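Local coordinates for protein acyl-coenzyme A oxidase 3 (Yarrowia lipolytica, PDB 5YS9) that oxidises acyl-CoA substrates of various chain lengths with FAD and molecular oxygen, giving (2E)-enoyl-CoA and hydrogen peroxide in peroxisomal fatty acid beta-oxidation, at residues D75-A87 and D249-N261. Numbering follows the deposited sequence.
Sequences DMPKEQLRETAVA and DIGKKMGRDAIDN. With FAD (flavin-adenine dinucleotide), chain C.
The first part of helix 78-92, in the N-terminal domain of the acyl-CoA oxidase fold, packs on the loop that joins two strands of the middle beta domain, and Arg82 reaches from the helix into the loop. Its guanidinium meets the Asp249 carboxylate end-on, the two planes 29° apart. Arg82 NH1 bonds to Asp249 OD1 at 3.1 Å, almost straight at 176°. Arg82 NH2 lies 2.7 Å from Asp249 OD2 and comes from above the carboxylate plane. Asp249 OD1 also accepts from Gly251 N, closing an Asx turn. The third donor, Arg82 NE, bonds in the guanidinium plane to Asp257 O at 3.0 Å. The Arg82 side chain gets there by bending at chi2 (-72°). Three bonded nitrogens thus fix the rotation of the guanidinium. Asp260 CA lies over one face, and Lys78 NZ sits above the opposite face near the rim. That amine makes a longer salt bridge, Lys78 NZ to Asp249 OD2 at 3.5 Å, so two cations share one carboxylate. A methionine in place of Arg82 would probably leave Asp257 O without this donor and Asp249 with only the more distant lysine as its cation across the contact. A water accepts from Lys253 NZ and lies close to Gly251 O and Asp257 OD1. Apart from the charges, the Ala258 CB atom fits against the helix, 3.8 Å from Ala85 CB and 4.2 Å from Leu81 CB. The loop runs between strands 245-249 and 262-272, and Asn261 at its end lines the FAD pocket, with Trp200 of strand 198-201 beside it. Asp260 is hydrogen-bonded to Ser207 and forms a salt bridge with Arg121 of helix 116-136, and Tyr438 of the second subunit bonds to Lys252 N.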
loop_
_atom_site.group_PDB
_atom_site.type_symbol
_atom_site.label_atom_id
_atom_site.label_comp_id
_atom_site.label_asym_id
_atom_site.label_seq_id
_atom_site.Cartn_x
_atom_site.Cartn_y
_atom_site.Cartn_z
ATOM N N ASP A 75 8.917 -2.066 -18.272
ATOM C CA ASP A 75 8.093 -2.111 -19.444
ATOM C C ASP A 75 7.813 -3.537 -19.890
ATOM O O ASP A 75 7.146 -3.741 -20.920
ATOM C CB ASP A 75 8.791 -1.387 -20.606
ATOM C CG ASP A 75 8.965 0.120 -20.367
ATOM O OD1 ASP A 75 7.930 0.805 -20.370
ATOM O OD2 ASP A 75 10.131 0.611 -20.215
ATOM N N MET A 76 8.333 -4.518 -19.162
ATOM C CA MET A 76 8.266 -5.916 -19.593
ATOM C C MET A 76 6.929 -6.508 -19.240
ATOM O O MET A 76 6.579 -6.488 -18.061
ATOM C CB MET A 76 9.321 -6.785 -18.887
ATOM C CG MET A 76 10.702 -6.710 -19.467
ATOM S SD MET A 76 11.721 -8.004 -18.764
ATOM C CE MET A 76 13.321 -7.433 -19.302
ATOM N N PRO A 77 6.221 -7.090 -20.225
ATOM C CA PRO A 77 5.019 -7.890 -19.916
ATOM C C PRO A 77 5.384 -9.238 -19.275
ATOM O O PRO A 77 6.523 -9.681 -19.389
ATOM C CB PRO A 77 4.392 -8.144 -21.291
ATOM C CG PRO A 77 5.569 -8.204 -22.210
ATOM C CD PRO A 77 6.650 -7.293 -21.624
ATOM N N LYS A 78 4.401 -9.896 -18.681
ATOM C CA LYS A 78 4.646 -11.102 -17.913
ATOM C C LYS A 78 5.371 -12.206 -18.669
ATOM O O LYS A 78 6.178 -12.836 -18.076
ATOM C CB LYS A 78 3.377 -11.605 -17.206
ATOM C CG LYS A 78 2.812 -12.971 -17.573
ATOM C CD LYS A 78 2.207 -13.703 -16.359
ATOM C CE LYS A 78 0.998 -14.593 -16.707
ATOM N NZ LYS A 78 1.340 -15.926 -17.289
ATOM N N GLU A 79 5.165 -12.375 -19.970
ATOM C CA GLU A 79 5.776 -13.486 -20.724
ATOM C C GLU A 79 7.279 -13.298 -20.821
ATOM O O GLU A 79 8.021 -14.272 -20.878
ATOM C CB GLU A 79 5.221 -13.630 -22.155
ATOM C CG GLU A 79 3.725 -13.936 -22.295
ATOM C CD GLU A 79 2.763 -12.792 -21.874
ATOM O OE1 GLU A 79 3.150 -11.587 -21.898
ATOM O OE2 GLU A 79 1.598 -13.099 -21.489
ATOM N N GLN A 80 7.728 -12.046 -20.802
ATOM C CA GLN A 80 9.132 -11.709 -20.942
ATOM C C GLN A 80 9.830 -11.803 -19.606
ATOM O O GLN A 80 10.987 -12.272 -19.504
ATOM C CB GLN A 80 9.265 -10.316 -21.558
ATOM C CG GLN A 80 10.558 -10.155 -22.312
ATOM C CD GLN A 80 10.845 -8.726 -22.793
ATOM O OE1 GLN A 80 9.925 -7.950 -23.124
ATOM N NE2 GLN A 80 12.153 -8.390 -22.869
ATOM N N LEU A 81 9.134 -11.382 -18.564
ATOM C CA LEU A 81 9.585 -11.641 -17.185
ATOM C C LEU A 81 9.794 -13.147 -16.907
ATOM O O LEU A 81 10.815 -13.567 -16.302
ATOM C CB LEU A 81 8.589 -11.074 -16.189
ATOM C CG LEU A 81 8.740 -9.726 -15.434
ATOM C CD1 LEU A 81 9.854 -8.796 -15.854
ATOM C CD2 LEU A 81 7.389 -9.016 -15.390
ATOM N N ARG A 82 8.826 -13.949 -17.330
ATOM C CA ARG A 82 8.930 -15.400 -17.243
ATOM C C ARG A 82 10.175 -15.901 -18.018
ATOM O O ARG A 82 10.954 -16.694 -17.493
ATOM C CB ARG A 82 7.671 -16.069 -17.818
ATOM C CG ARG A 82 6.409 -15.897 -17.013
ATOM C CD ARG A 82 6.504 -16.733 -15.754
ATOM N NE ARG A 82 5.288 -16.655 -14.969
ATOM C CZ ARG A 82 4.269 -17.501 -15.032
ATOM N NH1 ARG A 82 3.224 -17.296 -14.268
ATOM N NH2 ARG A 82 4.269 -18.533 -15.854
ATOM N N GLU A 83 10.381 -15.435 -19.253
ATOM C CA GLU A 83 11.511 -15.951 -20.001
ATOM C C GLU A 83 12.848 -15.451 -19.443
ATOM O O GLU A 83 13.761 -16.255 -19.276
ATOM C CB GLU A 83 11.370 -15.718 -21.500
ATOM C CG GLU A 83 12.606 -16.131 -22.316
ATOM C CD GLU A 83 12.417 -15.915 -23.801
ATOM O OE1 GLU A 83 11.294 -15.545 -24.243
ATOM O OE2 GLU A 83 13.411 -16.099 -24.533
ATOM N N THR A 84 12.959 -14.156 -19.121
ATOM C CA THR A 84 14.269 -13.585 -18.784
ATOM C C THR A 84 14.687 -14.062 -17.429
ATOM O O THR A 84 15.889 -14.210 -17.154
ATOM C CB THR A 84 14.298 -12.035 -18.835
ATOM O OG1 THR A 84 13.168 -11.512 -18.159
ATOM C CG2 THR A 84 14.283 -11.511 -20.290
ATOM N N ALA A 85 13.735 -14.393 -16.562
ATOM C CA ALA A 85 14.168 -14.973 -15.272
ATOM C C ALA A 85 14.960 -16.258 -15.442
ATOM O O ALA A 85 15.824 -16.539 -14.631
ATOM C CB ALA A 85 13.018 -15.172 -14.327
ATOM N N VAL A 86 14.679 -17.036 -16.483
ATOM C CA VAL A 86 15.443 -18.264 -16.700
ATOM C C VAL A 86 16.848 -17.951 -17.172
ATOM O O VAL A 86 17.797 -18.497 -16.648
ATOM C CB VAL A 86 14.732 -19.254 -17.641
ATOM C CG1 VAL A 86 15.600 -20.492 -17.874
ATOM C CG2 VAL A 86 13.400 -19.672 -17.031
ATOM N N ALA A 87 16.976 -17.012 -18.088
ATOM C CA ALA A 87 18.273 -16.596 -18.566
ATOM C C ALA A 87 19.064 -16.023 -17.407
ATOM O O ALA A 87 20.264 -16.206 -17.303
ATOM C CB ALA A 87 18.118 -15.580 -19.668
ATOM N N ASP A 249 -0.446 -23.182 -14.862
ATOM C CA ASP A 249 -0.053 -21.863 -14.433
ATOM C C ASP A 249 -1.204 -21.156 -13.745
ATOM O O ASP A 249 -2.297 -21.084 -14.260
ATOM C CB ASP A 249 0.391 -21.078 -15.658
ATOM C CG ASP A 249 1.024 -19.758 -15.331
ATOM O OD1 ASP A 249 0.815 -19.209 -14.253
ATOM O OD2 ASP A 249 1.740 -19.260 -16.190
ATOM N N ILE A 250 -0.934 -20.638 -12.564
ATOM C CA ILE A 250 -1.898 -19.871 -11.810
ATOM C C ILE A 250 -2.180 -18.517 -12.427
ATOM O O ILE A 250 -3.226 -17.950 -12.217
ATOM C CB ILE A 250 -1.550 -19.812 -10.323
ATOM C CG1 ILE A 250 -1.689 -21.214 -9.750
ATOM C CG2 ILE A 250 -2.462 -18.847 -9.604
ATOM C CD1 ILE A 250 -1.450 -21.323 -8.280
ATOM N N GLY A 251 -1.246 -18.013 -13.212
ATOM C CA GLY A 251 -1.487 -16.784 -13.926
ATOM C C GLY A 251 -1.065 -15.513 -13.248
ATOM O O GLY A 251 -0.159 -15.500 -12.452
ATOM N N LYS A 252 -1.712 -14.426 -13.620
ATOM C CA LYS A 252 -1.300 -13.107 -13.195
ATOM C C LYS A 252 -1.354 -12.936 -11.696
ATOM O O LYS A 252 -2.344 -13.239 -11.065
ATOM C CB LYS A 252 -2.188 -12.055 -13.870
ATOM C CG LYS A 252 -1.822 -10.617 -13.592
ATOM C CD LYS A 252 -0.666 -10.181 -14.452
ATOM C CE LYS A 252 -0.346 -8.725 -14.245
ATOM N NZ LYS A 252 0.334 -8.477 -12.959
ATOM N N LYS A 253 -0.272 -12.406 -11.150
ATOM C CA LYS A 253 -0.198 -11.997 -9.745
ATOM C C LYS A 253 -0.085 -10.479 -9.584
ATOM O O LYS A 253 0.243 -9.754 -10.526
ATOM C CB LYS A 253 0.979 -12.667 -9.072
ATOM C CG LYS A 253 0.938 -14.168 -9.206
ATOM C CD LYS A 253 1.973 -14.836 -8.344
ATOM C CE LYS A 253 3.388 -14.545 -8.768
ATOM N NZ LYS A 253 3.819 -15.131 -10.063
ATOM N N MET A 254 -0.393 -9.986 -8.394
ATOM C CA MET A 254 -0.154 -8.589 -8.106
ATOM C C MET A 254 1.293 -8.155 -8.506
ATOM O O MET A 254 1.493 -7.030 -9.029
ATOM C CB MET A 254 -0.373 -8.331 -6.639
ATOM C CG MET A 254 0.074 -6.957 -6.168
ATOM S SD MET A 254 -0.790 -6.692 -4.622
ATOM C CE MET A 254 -0.264 -5.018 -4.160
ATOM N N GLY A 255 2.244 -9.043 -8.268
ATOM C CA GLY A 255 3.647 -8.785 -8.437
ATOM C C GLY A 255 4.395 -10.063 -8.710
ATOM O O GLY A 255 3.804 -11.119 -8.785
ATOM N N ARG A 256 5.698 -9.952 -8.900
ATOM C CA ARG A 256 6.574 -11.108 -9.001
ATOM C C ARG A 256 6.148 -12.062 -10.090
ATOM O O ARG A 256 6.104 -13.256 -9.905
ATOM C CB ARG A 256 6.698 -11.817 -7.658
ATOM C CG ARG A 256 7.606 -11.096 -6.684
ATOM C CD ARG A 256 7.928 -11.926 -5.464
ATOM N NE ARG A 256 8.054 -11.110 -4.268
ATOM C CZ ARG A 256 9.139 -11.034 -3.513
ATOM N NH1 ARG A 256 10.211 -11.726 -3.813
ATOM N NH2 ARG A 256 9.144 -10.267 -2.445
ATOM N N ASP A 257 5.823 -11.497 -11.233
ATOM C CA ASP A 257 5.340 -12.261 -12.352
ATOM C C ASP A 257 6.384 -13.174 -12.977
ATOM O O ASP A 257 6.035 -14.058 -13.716
ATOM C CB ASP A 257 4.674 -11.364 -13.383
ATOM C CG ASP A 257 3.180 -11.239 -13.169
ATOM O OD1 ASP A 257 2.529 -12.210 -12.782
ATOM O OD2 ASP A 257 2.647 -10.158 -13.390
ATOM N N ALA A 258 7.661 -12.939 -12.707
ATOM C CA ALA A 258 8.699 -13.809 -13.252
ATOM C C ALA A 258 8.581 -15.225 -12.718
ATOM O O ALA A 258 9.123 -16.153 -13.336
ATOM C CB ALA A 258 10.073 -13.284 -12.907
ATOM N N ILE A 259 7.967 -15.396 -11.551
ATOM C CA ILE A 259 7.804 -16.706 -10.926
ATOM C C ILE A 259 6.590 -17.435 -11.460
ATOM O O ILE A 259 5.510 -16.889 -11.509
ATOM C CB ILE A 259 7.608 -16.604 -9.407
ATOM C CG1 ILE A 259 8.711 -15.794 -8.763
ATOM C CG2 ILE A 259 7.535 -17.981 -8.773
ATOM C CD1 ILE A 259 8.284 -15.190 -7.451
ATOM N N ASP A 260 6.781 -18.690 -11.821
ATOM C CA ASP A 260 5.728 -19.515 -12.439
ATOM C C ASP A 260 4.947 -20.370 -11.430
ATOM O O ASP A 260 5.043 -21.590 -11.411
ATOM C CB ASP A 260 6.314 -20.396 -13.574
ATOM C CG ASP A 260 7.379 -21.373 -13.087
ATOM O OD1 ASP A 260 8.220 -20.970 -12.265
ATOM O OD2 ASP A 260 7.418 -22.517 -13.567
ATOM N N ASN A 261 4.151 -19.702 -10.612
ATOM C CA ASN A 261 3.425 -20.352 -9.560
ATOM C C ASN A 261 2.345 -21.182 -10.222
ATOM O O ASN A 261 1.577 -20.693 -11.057
ATOM C CB ASN A 261 2.775 -19.361 -8.616
ATOM C CG ASN A 261 3.773 -18.563 -7.850
ATOM O OD1 ASN A 261 4.227 -18.977 -6.765
ATOM N ND2 ASN A 261 4.106 -17.372 -8.374
HETATM P PA FAD C . -4.717 -18.419 5.429
HETATM O O1A FAD C . -5.978 -19.140 5.144
HETATM O O2A FAD C . -3.712 -18.998 6.349
HETATM O O5B FAD C . -5.149 -17.034 6.054
HETATM C C5B FAD C . -5.985 -16.153 5.321
HETATM C C4B FAD C . -6.348 -14.937 6.147
HETATM O O4B FAD C . -7.032 -15.348 7.325
HETATM C C3B FAD C . -5.109 -14.208 6.594
HETATM O O3B FAD C . -5.338 -12.814 6.541
HETATM C C2B FAD C . -4.952 -14.572 8.038
HETATM O O2B FAD C . -4.480 -13.446 8.752
HETATM C C1B FAD C . -6.341 -14.942 8.490
HETATM N N9A FAD C . -6.204 -16.021 9.488
HETATM C C8A FAD C . -5.814 -17.282 9.268
HETATM N N7A FAD C . -5.777 -17.974 10.418
HETATM C C5A FAD C . -6.143 -17.149 11.397
HETATM C C6A FAD C . -6.318 -17.238 12.854
HETATM N N6A FAD C . -6.088 -18.384 13.515
HETATM N N1A FAD C . -6.713 -16.131 13.500
HETATM C C2A FAD C . -6.944 -14.982 12.857
HETATM N N3A FAD C . -6.805 -14.833 11.544
HETATM C C4A FAD C . -6.419 -15.860 10.779
HETATM N N1 FAD C . 3.518 -21.965 -0.658
HETATM C C2 FAD C . 4.339 -22.998 -0.894
HETATM O O2 FAD C . 4.241 -24.011 -0.206
HETATM N N3 FAD C . 5.268 -22.988 -1.837
HETATM C C4 FAD C . 5.450 -21.947 -2.618
HETATM O O4 FAD C . 6.312 -21.974 -3.486
HETATM C C4X FAD C . 4.596 -20.774 -2.434
HETATM N N5 FAD C . 4.731 -19.699 -3.200
HETATM C C5X FAD C . 3.930 -18.648 -3.017
HETATM C C6 FAD C . 4.100 -17.563 -3.838
HETATM C C7 FAD C . 3.303 -16.462 -3.695
HETATM C C7M FAD C . 3.529 -15.291 -4.604
HETATM C C8 FAD C . 2.258 -16.448 -2.649
HETATM C C8M FAD C . 1.378 -15.251 -2.466
HETATM C C9 FAD C . 2.089 -17.534 -1.814
HETATM C C9A FAD C . 2.889 -18.641 -1.963
HETATM N N10 FAD C . 2.740 -19.758 -1.132
HETATM C C10 FAD C . 3.584 -20.844 -1.375
HETATM C "C1'" FAD C . 1.709 -19.822 -0.097
HETATM C "C2'" FAD C . 1.957 -19.007 1.159
HETATM O "O2'" FAD C . 2.978 -19.649 1.903
HETATM C "C3'" FAD C . 0.657 -18.951 1.959
HETATM O "O3'" FAD C . -0.252 -18.186 1.188
HETATM C "C4'" FAD C . 0.689 -18.333 3.358
HETATM O "O4'" FAD C . 1.702 -18.892 4.183
HETATM C "C5'" FAD C . -0.605 -18.607 4.086
HETATM O "O5'" FAD C . -1.668 -17.949 3.436
HETATM P P FAD C . -3.044 -18.669 3.135
HETATM O O1P FAD C . -3.382 -18.366 1.729
HETATM O O2P FAD C . -2.955 -20.072 3.607
HETATM O O3P FAD C . -4.056 -17.886 4.070
HETATM O O HOH W 1 2.399 -14.672 -12.430
#